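PDB 4XE7: uncharacterized protein from Bacillus thuringiensis serovar kurstaki, which probably binds nucleotide and polymerises into actin-like ParM filaments that help segregate plasmid DNA. Local coordinates for residues Q4-D16 with I141-G153. Numbering follows the deposited sequence.
Sequences QMLSKNMLLGGFD and IGKEEVSVPFSGG
K143 NZ reaches two backbone carbonyls, L6 O in the last turn of helix 2-7 and K8 O just after it: it gives hydrogen bonds to K8 O (2.9 Å), from above that carbonyl's plane, and to L6 O, in the carbonyl plane. The lysine chain runs extended past M10 O and bends only at its last torsion (chi4 -74°), which turns NZ onto the pair. N9, centre of an inverse gamma turn, then brings the chain alongside strand 145-147. There S147 N donates to N9 O (2.9 Å, nearly straight) and L11 N to S147 O, a single bridge between M10 and S147. Beyond it the backbones part round P149, and water 1 fills in, donating to L11 O and P149 O and accepting from G13 N. The two chains meet again, now as strands, where F15 N donates to S151 O at 3.0 Å. Strands 13-17 and 145-154 run roughly parallel as neighbours in the middle of the core sheet of this actin-like fold, between 21-27 and 188-200, with helix 123-140 packing on F15 and F150. Those two rings lie nearly parallel (8°) but offset so far that little of one covers the other. F15 CZ meets V148 CG1 at 3.8 Å.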
loop_
_atom_site.group_PDB
_atom_site.type_symbol
_atom_site.label_atom_id
_atom_site.label_comp_id
_atom_site.label_asym_id
_atom_site.label_seq_id
_atom_site.Cartn_x
_atom_site.Cartn_y
_atom_site.Cartn_z
ATOM N N GLN A 4 -6.991 -20.846 17.406
ATOM C CA GLN A 4 -8.216 -20.699 18.184
ATOM C C GLN A 4 -8.744 -19.279 18.104
ATOM O O GLN A 4 -9.931 -19.060 17.996
ATOM C CB GLN A 4 -7.977 -21.055 19.649
ATOM C CG GLN A 4 -7.961 -22.521 19.992
ATOM C CD GLN A 4 -7.772 -22.729 21.487
ATOM O OE1 GLN A 4 -6.944 -22.065 22.120
ATOM N NE2 GLN A 4 -8.547 -23.642 22.063
ATOM N N MET A 5 -7.837 -18.314 18.185
ATOM C CA MET A 5 -8.188 -16.904 18.076
ATOM C C MET A 5 -8.880 -16.621 16.752
ATOM O O MET A 5 -9.964 -16.045 16.728
ATOM C CB MET A 5 -6.929 -16.021 18.223
ATOM C CG MET A 5 -7.179 -14.512 18.214
ATOM S SD MET A 5 -5.648 -13.532 18.038
ATOM C CE MET A 5 -5.127 -14.029 16.401
ATOM N N LEU A 6 -8.255 -17.023 15.653
ATOM C CA LEU A 6 -8.748 -16.662 14.326
ATOM C C LEU A 6 -10.025 -17.402 13.950
ATOM O O LEU A 6 -10.823 -16.904 13.149
ATOM C CB LEU A 6 -7.678 -16.922 13.269
ATOM C CG LEU A 6 -6.396 -16.093 13.371
ATOM C CD1 LEU A 6 -5.364 -16.553 12.339
ATOM C CD2 LEU A 6 -6.718 -14.609 13.223
ATOM N N SER A 7 -10.237 -18.580 14.529
ATOM C CA SER A 7 -11.427 -19.346 14.172
ATOM C C SER A 7 -12.697 -18.743 14.791
ATOM O O SER A 7 -13.806 -19.103 14.404
ATOM C CB SER A 7 -11.278 -20.816 14.588
ATOM O OG SER A 7 -11.241 -20.944 15.997
ATOM N N LYS A 8 -12.542 -17.824 15.739
ATOM C CA LYS A 8 -13.704 -17.177 16.359
ATOM C C LYS A 8 -14.301 -16.083 15.467
ATOM O O LYS A 8 -13.706 -15.696 14.461
ATOM C CB LYS A 8 -13.318 -16.588 17.718
ATOM C CG LYS A 8 -12.849 -17.623 18.713
ATOM C CD LYS A 8 -12.423 -16.998 20.024
ATOM C CE LYS A 8 -12.047 -18.082 21.026
ATOM N NZ LYS A 8 -10.970 -17.641 21.960
ATOM N N ASN A 9 -15.475 -15.581 15.838
ATOM C CA ASN A 9 -16.111 -14.499 15.091
ATOM C C ASN A 9 -15.332 -13.198 15.266
ATOM O O ASN A 9 -15.759 -12.283 15.984
ATOM C CB ASN A 9 -17.566 -14.309 15.533
ATOM C CG ASN A 9 -18.460 -15.469 15.122
ATOM O OD1 ASN A 9 -18.045 -16.353 14.380
ATOM N ND2 ASN A 9 -19.694 -15.462 15.601
ATOM N N MET A 10 -14.176 -13.130 14.615
ATOM C CA MET A 10 -13.288 -11.991 14.780
ATOM C C MET A 10 -12.439 -11.783 13.539
ATOM O O MET A 10 -12.204 -12.718 12.763
ATOM C CB MET A 10 -12.387 -12.184 16.006
ATOM C CG MET A 10 -11.300 -13.248 15.796
ATOM S SD MET A 10 -9.743 -12.557 15.169
ATOM C CE MET A 10 -9.433 -11.343 16.477
ATOM N N LEU A 11 -11.999 -10.542 13.364
ATOM C CA LEU A 11 -11.072 -10.166 12.314
ATOM C C LEU A 11 -9.877 -9.513 12.993
ATOM O O LEU A 11 -10.037 -8.586 13.796
ATOM C CB LEU A 11 -11.724 -9.211 11.307
ATOM C CG LEU A 11 -10.807 -8.567 10.259
ATOM C CD1 LEU A 11 -10.270 -9.596 9.229
ATOM C CD2 LEU A 11 -11.523 -7.408 9.566
ATOM N N LEU A 12 -8.685 -10.011 12.694
ATOM C CA LEU A 12 -7.475 -9.396 13.217
ATOM C C LEU A 12 -6.788 -8.611 12.098
ATOM O O LEU A 12 -6.191 -9.206 11.211
ATOM C CB LEU A 12 -6.533 -10.451 13.793
ATOM C CG LEU A 12 -5.361 -9.849 14.571
ATOM C CD1 LEU A 12 -5.826 -9.346 15.951
ATOM C CD2 LEU A 12 -4.194 -10.823 14.692
ATOM N N GLY A 13 -6.890 -7.281 12.134
ATOM C CA GLY A 13 -6.302 -6.452 11.098
ATOM C C GLY A 13 -5.450 -5.290 11.583
ATOM O O GLY A 13 -5.360 -5.003 12.793
ATOM N N GLY A 14 -4.804 -4.633 10.626
ATOM C CA GLY A 14 -4.069 -3.405 10.865
ATOM C C GLY A 14 -4.662 -2.409 9.896
ATOM O O GLY A 14 -4.853 -2.728 8.726
ATOM N N PHE A 15 -4.969 -1.209 10.370
ATOM C CA PHE A 15 -5.752 -0.283 9.566
ATOM C C PHE A 15 -5.004 1.020 9.381
ATOM O O PHE A 15 -4.789 1.785 10.325
ATOM C CB PHE A 15 -7.123 -0.063 10.206
ATOM C CG PHE A 15 -7.831 -1.346 10.516
ATOM C CD1 PHE A 15 -7.718 -1.929 11.775
ATOM C CD2 PHE A 15 -8.559 -2.004 9.536
ATOM C CE1 PHE A 15 -8.342 -3.128 12.060
ATOM C CE2 PHE A 15 -9.191 -3.217 9.812
ATOM C CZ PHE A 15 -9.079 -3.778 11.077
ATOM N N ASP A 16 -4.600 1.237 8.138
ATOM C CA ASP A 16 -3.798 2.375 7.752
ATOM C C ASP A 16 -4.654 3.358 6.958
ATOM O O ASP A 16 -4.944 3.159 5.782
ATOM C CB ASP A 16 -2.586 1.900 6.952
ATOM C CG ASP A 16 -1.808 3.037 6.323
ATOM O OD1 ASP A 16 -1.875 4.177 6.838
ATOM O OD2 ASP A 16 -1.121 2.777 5.309
ATOM N N ILE A 141 -13.109 -13.893 4.589
ATOM C CA ILE A 141 -12.818 -14.993 5.476
ATOM C C ILE A 141 -14.109 -15.655 5.953
ATOM O O ILE A 141 -14.111 -16.449 6.890
ATOM C CB ILE A 141 -11.940 -14.525 6.650
ATOM C CG1 ILE A 141 -12.728 -13.673 7.641
ATOM C CG2 ILE A 141 -10.764 -13.724 6.114
ATOM C CD1 ILE A 141 -11.884 -13.198 8.802
ATOM N N GLY A 142 -15.207 -15.343 5.270
ATOM C CA GLY A 142 -16.467 -16.026 5.475
ATOM C C GLY A 142 -17.162 -15.807 6.802
ATOM O O GLY A 142 -17.797 -16.721 7.324
ATOM N N LYS A 143 -17.061 -14.600 7.348
ATOM C CA LYS A 143 -17.649 -14.311 8.651
ATOM C C LYS A 143 -18.547 -13.083 8.601
ATOM O O LYS A 143 -18.102 -11.989 8.226
ATOM C CB LYS A 143 -16.560 -14.085 9.705
ATOM C CG LYS A 143 -15.617 -15.269 9.979
ATOM C CD LYS A 143 -14.520 -14.786 10.948
ATOM C CE LYS A 143 -13.346 -15.763 11.050
ATOM N NZ LYS A 143 -13.715 -16.972 11.835
ATOM N N GLU A 144 -19.801 -13.250 9.010
ATOM C CA GLU A 144 -20.765 -12.162 8.912
ATOM C C GLU A 144 -20.904 -11.391 10.222
ATOM O O GLU A 144 -21.541 -10.341 10.266
ATOM C CB GLU A 144 -22.124 -12.703 8.455
ATOM C CG GLU A 144 -22.348 -12.559 6.960
ATOM C CD GLU A 144 -23.579 -13.298 6.466
ATOM O OE1 GLU A 144 -23.702 -13.488 5.234
ATOM O OE2 GLU A 144 -24.419 -13.685 7.306
ATOM N N GLU A 145 -20.309 -11.913 11.289
ATOM C CA GLU A 145 -20.191 -11.181 12.548
ATOM C C GLU A 145 -18.740 -11.212 12.949
ATOM O O GLU A 145 -18.159 -12.283 13.075
ATOM C CB GLU A 145 -21.037 -11.788 13.675
ATOM C CG GLU A 145 -22.533 -11.577 13.579
ATOM C CD GLU A 145 -23.258 -12.033 14.839
ATOM O OE1 GLU A 145 -24.266 -11.397 15.207
ATOM O OE2 GLU A 145 -22.823 -13.026 15.463
ATOM N N VAL A 146 -18.148 -10.044 13.146
ATOM C CA VAL A 146 -16.777 -10.000 13.616
ATOM C C VAL A 146 -16.595 -8.986 14.719
ATOM O O VAL A 146 -17.075 -7.848 14.645
ATOM C CB VAL A 146 -15.783 -9.681 12.482
ATOM C CG1 VAL A 146 -15.634 -10.890 11.552
ATOM C CG2 VAL A 146 -16.227 -8.447 11.707
ATOM N N SER A 147 -15.916 -9.424 15.768
ATOM C CA SER A 147 -15.301 -8.502 16.698
ATOM C C SER A 147 -14.003 -8.026 16.054
ATOM O O SER A 147 -13.220 -8.840 15.575
ATOM C CB SER A 147 -15.037 -9.173 18.041
ATOM O OG SER A 147 -14.216 -8.354 18.840
ATOM N N VAL A 148 -13.796 -6.716 16.017
ATOM C CA VAL A 148 -12.625 -6.121 15.372
ATOM C C VAL A 148 -11.811 -5.273 16.357
ATOM O O VAL A 148 -12.112 -4.097 16.571
ATOM C CB VAL A 148 -13.037 -5.226 14.182
ATOM C CG1 VAL A 148 -11.810 -4.585 13.530
ATOM C CG2 VAL A 148 -13.829 -6.020 13.178
ATOM N N PRO A 149 -10.777 -5.867 16.974
ATOM C CA PRO A 149 -9.913 -5.028 17.814
ATOM C C PRO A 149 -9.139 -4.035 16.947
ATOM O O PRO A 149 -8.387 -4.444 16.055
ATOM C CB PRO A 149 -8.981 -6.030 18.496
ATOM C CG PRO A 149 -8.958 -7.223 17.574
ATOM C CD PRO A 149 -10.328 -7.271 16.918
ATOM N N PHE A 150 -9.328 -2.741 17.196
ATOM C CA PHE A 150 -8.795 -1.744 16.281
ATOM C C PHE A 150 -7.318 -1.433 16.521
ATOM O O PHE A 150 -6.928 -0.962 17.576
ATOM C CB PHE A 150 -9.603 -0.440 16.357
ATOM C CG PHE A 150 -9.216 0.539 15.297
ATOM C CD1 PHE A 150 -9.596 0.328 13.981
ATOM C CD2 PHE A 150 -8.412 1.625 15.594
ATOM C CE1 PHE A 150 -9.223 1.208 12.982
ATOM C CE2 PHE A 150 -8.026 2.509 14.597
ATOM C CZ PHE A 150 -8.428 2.296 13.292
ATOM N N SER A 151 -6.488 -1.652 15.514
ATOM C CA SER A 151 -5.104 -1.228 15.642
ATOM C C SER A 151 -4.805 -0.270 14.506
ATOM O O SER A 151 -4.719 -0.664 13.345
ATOM C CB SER A 151 -4.151 -2.429 15.634
ATOM O OG SER A 151 -2.790 -2.019 15.635
ATOM N N GLY A 152 -4.685 1.006 14.837
ATOM C CA GLY A 152 -4.349 1.984 13.832
ATOM C C GLY A 152 -3.183 2.854 14.249
ATOM O O GLY A 152 -2.385 2.505 15.124
ATOM N N GLY A 153 -3.080 4.005 13.609
ATOM C CA GLY A 153 -2.032 4.938 13.951
ATOM C C GLY A 153 -2.301 6.276 13.318
ATOM O O GLY A 153 -2.956 6.364 12.281
HETATM O O HOH W 1 -8.817 -6.330 13.780
HETATM O O HOH W 2 -4.322 4.470 10.864
HETATM O O HOH W 3 -3.138 5.327 9.253
#